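Local structure of aminopeptidase N (Francisella tularensis subsp. tularensis, 5DLL) at residues Y26-L37 and D148-A159. The protein is a zinc-dependent M1-family aminopeptidase that removes N-terminal amino acids from peptides and probably helps degrade intracellular peptides left by protein breakdown. Numbering follows the deposited sequence.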
loop_
_atom_site.group_PDB
_atom_site.type_symbol
_atom_site.label_atom_id
_atom_site.label_comp_id
_atom_site.label_asym_id
_atom_site.label_seq_id
_atom_site.Cartn_x
_atom_site.Cartn_y
_atom_site.Cartn_z
ATOM N N TYR A 26 -28.460 15.568 14.964
ATOM C CA TYR A 26 -27.784 16.211 16.095
ATOM C C TYR A 26 -26.268 16.116 15.930
ATOM O O TYR A 26 -25.764 15.167 15.320
ATOM C CB TYR A 26 -28.253 15.599 17.423
ATOM C CG TYR A 26 -29.620 16.112 17.823
ATOM C CD1 TYR A 26 -29.751 17.273 18.579
ATOM C CD2 TYR A 26 -30.782 15.465 17.411
ATOM C CE1 TYR A 26 -30.997 17.766 18.929
ATOM C CE2 TYR A 26 -32.034 15.954 17.755
ATOM C CZ TYR A 26 -32.134 17.107 18.513
ATOM O OH TYR A 26 -33.367 17.606 18.867
ATOM N N LEU A 27 -25.558 17.114 16.458
ATOM C CA LEU A 27 -24.102 17.213 16.318
ATOM C C LEU A 27 -23.406 17.402 17.662
ATOM O O LEU A 27 -24.011 17.866 18.624
ATOM C CB LEU A 27 -23.732 18.372 15.391
ATOM C CG LEU A 27 -23.954 18.138 13.894
ATOM C CD1 LEU A 27 -23.905 19.461 13.140
ATOM C CD2 LEU A 27 -22.938 17.149 13.332
ATOM N N ILE A 28 -22.123 17.050 17.703
ATOM C CA ILE A 28 -21.325 17.113 18.923
ATOM C C ILE A 28 -20.194 18.114 18.737
ATOM O O ILE A 28 -19.372 17.978 17.830
ATOM C CB ILE A 28 -20.750 15.727 19.298
ATOM C CG1 ILE A 28 -21.888 14.698 19.368
ATOM C CG2 ILE A 28 -19.976 15.804 20.617
ATOM C CD1 ILE A 28 -21.463 13.294 19.748
ATOM N N ASP A 29 -20.178 19.125 19.600
ATOM C CA ASP A 29 -19.158 20.161 19.584
ATOM C C ASP A 29 -17.937 19.724 20.385
ATOM O O ASP A 29 -16.801 19.882 19.923
ATOM C CB ASP A 29 -19.720 21.469 20.157
ATOM C CG ASP A 29 -20.710 22.155 19.215
ATOM O OD1 ASP A 29 -20.805 21.757 18.029
ATOM O OD2 ASP A 29 -21.386 23.111 19.664
ATOM N N GLU A 30 -18.177 19.190 21.583
ATOM C CA GLU A 30 -17.109 18.762 22.485
ATOM C C GLU A 30 -17.410 17.417 23.131
ATOM O O GLU A 30 -18.563 17.052 23.332
ATOM C CB GLU A 30 -16.878 19.795 23.590
ATOM C CG GLU A 30 -16.627 21.201 23.077
ATOM C CD GLU A 30 -15.672 21.983 23.951
ATOM O OE1 GLU A 30 -15.800 21.911 25.187
ATOM O OE2 GLU A 30 -14.786 22.668 23.395
ATOM N N THR A 31 -16.346 16.700 23.477
ATOM C CA THR A 31 -16.444 15.390 24.100
ATOM C C THR A 31 -15.425 15.314 25.235
ATOM O O THR A 31 -14.220 15.417 25.000
ATOM C CB THR A 31 -16.156 14.288 23.064
ATOM O OG1 THR A 31 -17.085 14.403 21.975
ATOM C CG2 THR A 31 -16.261 12.903 23.693
ATOM N N HIS A 32 -15.909 15.167 26.464
ATOM C CA HIS A 32 -15.039 15.062 27.634
ATOM C C HIS A 32 -15.157 13.671 28.228
ATOM O O HIS A 32 -16.220 13.296 28.714
ATOM C CB HIS A 32 -15.411 16.105 28.685
ATOM C CG HIS A 32 -15.190 17.513 28.235
ATOM N ND1 HIS A 32 -15.912 18.087 27.211
ATOM C CD2 HIS A 32 -14.327 18.463 28.667
ATOM C CE1 HIS A 32 -15.501 19.328 27.029
ATOM N NE2 HIS A 32 -14.540 19.582 27.900
ATOM N N LEU A 33 -14.062 12.916 28.183
ATOM C CA LEU A 33 -14.039 11.544 28.673
ATOM C C LEU A 33 -13.149 11.411 29.902
ATOM O O LEU A 33 -12.169 12.141 30.052
ATOM C CB LEU A 33 -13.536 10.591 27.581
ATOM C CG LEU A 33 -14.123 10.763 26.175
ATOM C CD1 LEU A 33 -13.553 9.706 25.241
ATOM C CD2 LEU A 33 -15.643 10.707 26.194
ATOM N N ILE A 34 -13.523 10.485 30.784
ATOM C CA ILE A 34 -12.685 10.062 31.906
ATOM C C ILE A 34 -12.606 8.540 31.871
ATOM O O ILE A 34 -13.638 7.861 31.851
ATOM C CB ILE A 34 -13.253 10.510 33.273
ATOM C CG1 ILE A 34 -13.403 12.040 33.327
ATOM C CG2 ILE A 34 -12.355 10.025 34.409
ATOM C CD1 ILE A 34 -14.306 12.544 34.434
ATOM N N PHE A 35 -11.384 8.016 31.845
ATOM C CA PHE A 35 -11.145 6.575 31.856
ATOM C C PHE A 35 -10.535 6.154 33.192
ATOM O O PHE A 35 -9.440 6.605 33.552
ATOM C CB PHE A 35 -10.201 6.167 30.724
ATOM C CG PHE A 35 -10.819 6.240 29.353
ATOM C CD1 PHE A 35 -10.913 7.454 28.679
ATOM C CD2 PHE A 35 -11.282 5.092 28.723
ATOM C CE1 PHE A 35 -11.470 7.524 27.413
ATOM C CE2 PHE A 35 -11.844 5.155 27.456
ATOM C CZ PHE A 35 -11.936 6.373 26.801
ATOM N N GLU A 36 -11.256 5.300 33.919
ATOM C CA GLU A 36 -10.740 4.673 35.127
ATOM C C GLU A 36 -10.354 3.244 34.782
ATOM O O GLU A 36 -11.174 2.332 34.862
ATOM C CB GLU A 36 -11.783 4.710 36.234
ATOM C CG GLU A 36 -12.287 6.112 36.510
ATOM C CD GLU A 36 -13.136 6.195 37.753
ATOM O OE1 GLU A 36 -14.254 6.739 37.662
ATOM O OE2 GLU A 36 -12.686 5.717 38.816
ATOM N N LEU A 37 -9.095 3.068 34.391
ATOM C CA LEU A 37 -8.627 1.811 33.824
ATOM C C LEU A 37 -8.594 0.663 34.828
ATOM O O LEU A 37 -8.104 0.806 35.956
ATOM C CB LEU A 37 -7.236 1.985 33.200
ATOM C CG LEU A 37 -7.130 2.924 31.998
ATOM C CD1 LEU A 37 -5.724 2.865 31.419
ATOM C CD2 LEU A 37 -8.161 2.587 30.926
ATOM N N ASP A 148 -18.854 12.030 9.967
ATOM C CA ASP A 148 -19.316 13.409 9.727
ATOM C C ASP A 148 -19.707 14.141 11.012
ATOM O O ASP A 148 -20.149 15.289 10.963
ATOM C CB ASP A 148 -20.449 13.473 8.683
ATOM C CG ASP A 148 -21.685 12.695 9.089
ATOM O OD1 ASP A 148 -21.565 11.740 9.879
ATOM O OD2 ASP A 148 -22.786 13.032 8.603
ATOM N N VAL A 149 -19.547 13.478 12.155
ATOM C CA VAL A 149 -19.687 14.129 13.449
ATOM C C VAL A 149 -18.302 14.212 14.084
ATOM O O VAL A 149 -17.722 13.187 14.468
ATOM C CB VAL A 149 -20.659 13.368 14.363
ATOM C CG1 VAL A 149 -20.763 14.048 15.723
ATOM C CG2 VAL A 149 -22.024 13.275 13.700
ATOM N N MET A 150 -17.787 15.442 14.167
ATOM C CA MET A 150 -16.440 15.717 14.653
ATOM C C MET A 150 -16.490 16.654 15.851
ATOM O O MET A 150 -17.188 17.667 15.818
ATOM C CB MET A 150 -15.609 16.379 13.558
ATOM C CG MET A 150 -15.471 15.570 12.276
ATOM S SD MET A 150 -14.731 16.551 10.957
ATOM C CE MET A 150 -16.026 17.788 10.861
ATOM N N ALA A 151 -15.717 16.329 16.886
ATOM C CA ALA A 151 -15.777 17.049 18.152
ATOM C C ALA A 151 -14.395 17.290 18.753
ATOM O O ALA A 151 -13.443 16.571 18.457
ATOM C CB ALA A 151 -16.629 16.272 19.130
ATOM N N ALA A 152 -14.308 18.310 19.604
ATOM C CA ALA A 152 -13.092 18.611 20.357
ATOM C C ALA A 152 -13.007 17.723 21.602
ATOM O O ALA A 152 -13.899 17.744 22.448
ATOM C CB ALA A 152 -13.068 20.078 20.746
ATOM N N PHE A 153 -11.925 16.952 21.705
ATOM C CA PHE A 153 -11.777 15.935 22.753
ATOM C C PHE A 153 -10.875 16.372 23.907
ATOM O O PHE A 153 -9.714 16.711 23.690
ATOM C CB PHE A 153 -11.194 14.645 22.160
ATOM C CG PHE A 153 -12.213 13.757 21.500
ATOM C CD1 PHE A 153 -12.692 14.049 20.232
ATOM C CD2 PHE A 153 -12.672 12.613 22.137
ATOM C CE1 PHE A 153 -13.617 13.225 19.612
ATOM C CE2 PHE A 153 -13.596 11.783 21.520
ATOM C CZ PHE A 153 -14.070 12.088 20.258
ATOM N N THR A 154 -11.416 16.348 25.124
ATOM C CA THR A 154 -10.607 16.384 26.344
ATOM C C THR A 154 -10.736 15.020 26.990
ATOM O O THR A 154 -11.839 14.493 27.096
ATOM C CB THR A 154 -11.102 17.439 27.348
ATOM O OG1 THR A 154 -11.282 18.694 26.679
ATOM C CG2 THR A 154 -10.107 17.597 28.502
ATOM N N VAL A 155 -9.616 14.450 27.424
ATOM C CA VAL A 155 -9.582 13.059 27.874
ATOM C C VAL A 155 -8.712 12.905 29.121
ATOM O O VAL A 155 -7.507 13.112 29.050
ATOM C CB VAL A 155 -9.018 12.137 26.756
ATOM C CG1 VAL A 155 -8.887 10.694 27.238
ATOM C CG2 VAL A 155 -9.876 12.215 25.495
ATOM N N LYS A 156 -9.317 12.539 30.251
ATOM C CA LYS A 156 -8.552 12.172 31.452
ATOM C C LYS A 156 -8.373 10.656 31.510
ATOM O O LYS A 156 -9.258 9.914 31.094
ATOM C CB LYS A 156 -9.241 12.668 32.732
ATOM C CG LYS A 156 -8.383 12.511 33.986
ATOM C CD LYS A 156 -9.142 12.822 35.266
ATOM C CE LYS A 156 -9.581 14.277 35.352
ATOM N NZ LYS A 156 -9.998 14.640 36.735
ATOM N N ILE A 157 -7.229 10.204 32.026
ATOM C CA ILE A 157 -6.953 8.773 32.200
ATOM C C ILE A 157 -6.441 8.509 33.613
ATOM O O ILE A 157 -5.428 9.073 34.013
ATOM C CB ILE A 157 -5.891 8.262 31.196
ATOM C CG1 ILE A 157 -6.306 8.571 29.753
ATOM C CG2 ILE A 157 -5.665 6.762 31.366
ATOM C CD1 ILE A 157 -5.259 8.199 28.724
ATOM N N ILE A 158 -7.131 7.638 34.352
ATOM C CA ILE A 158 -6.714 7.241 35.702
ATOM C C ILE A 158 -6.290 5.774 35.691
ATOM O O ILE A 158 -6.980 4.943 35.114
ATOM C CB ILE A 158 -7.853 7.452 36.721
ATOM C CG1 ILE A 158 -8.320 8.914 36.695
ATOM C CG2 ILE A 158 -7.395 7.072 38.122
ATOM C CD1 ILE A 158 -9.581 9.186 37.486
ATOM N N ALA A 159 -5.159 5.459 36.319
ATOM C CA ALA A 159 -4.642 4.082 36.329
ATOM C C ALA A 159 -3.563 3.847 37.391
ATOM O O ALA A 159 -3.120 4.777 38.062
ATOM C CB ALA A 159 -4.097 3.722 34.952
#
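The Phe-153 ring carries Thr-31 on one face. Thr-31 CB sits 4.0 Å from the ring centroid, 13° off the normal, a CH-pi contact offset toward the rim. Thr-31 chi1 of -58° sets OG1 beside the backbone N and turns CG2 anti to it; Thr-31 CG2 comes within 3.6 Å of Phe-153 CE2. Leu-33 CD1 meets the same ring at its edge. The Phe-35 ring has Lys-156 O at its edge, and Phe-35 CD1 packs obliquely against Val-155 CG1 at 4.1 Å. On the opposite face of the sheet, the His-32 ring has Glu-30 OE1 in plane at its edge. Thr-154 OG1 is obliquely placed, 3.6 Å from His-32 NE2, and no hydrogen bond is made.

The two strands run parallel within the mixed sheet of the M1 N-terminal domain. Eight backbone hydrogen bonds join them, from Ala-152 N to Asp-29 O through Leu-37 N to Ile-158 O. Thr-31, Leu-33 and Phe-35 each use both N-H and C=O. The chain turns a corner at Asp-29. Before it, Ile-28 CG1 packs on Val-149 CG1 at 3.9 Å. Thr-31 OG1 is hydrogen-bonded to Tyr-143 OH. Strand 42-52 pairs with the other edge of strand 26-36.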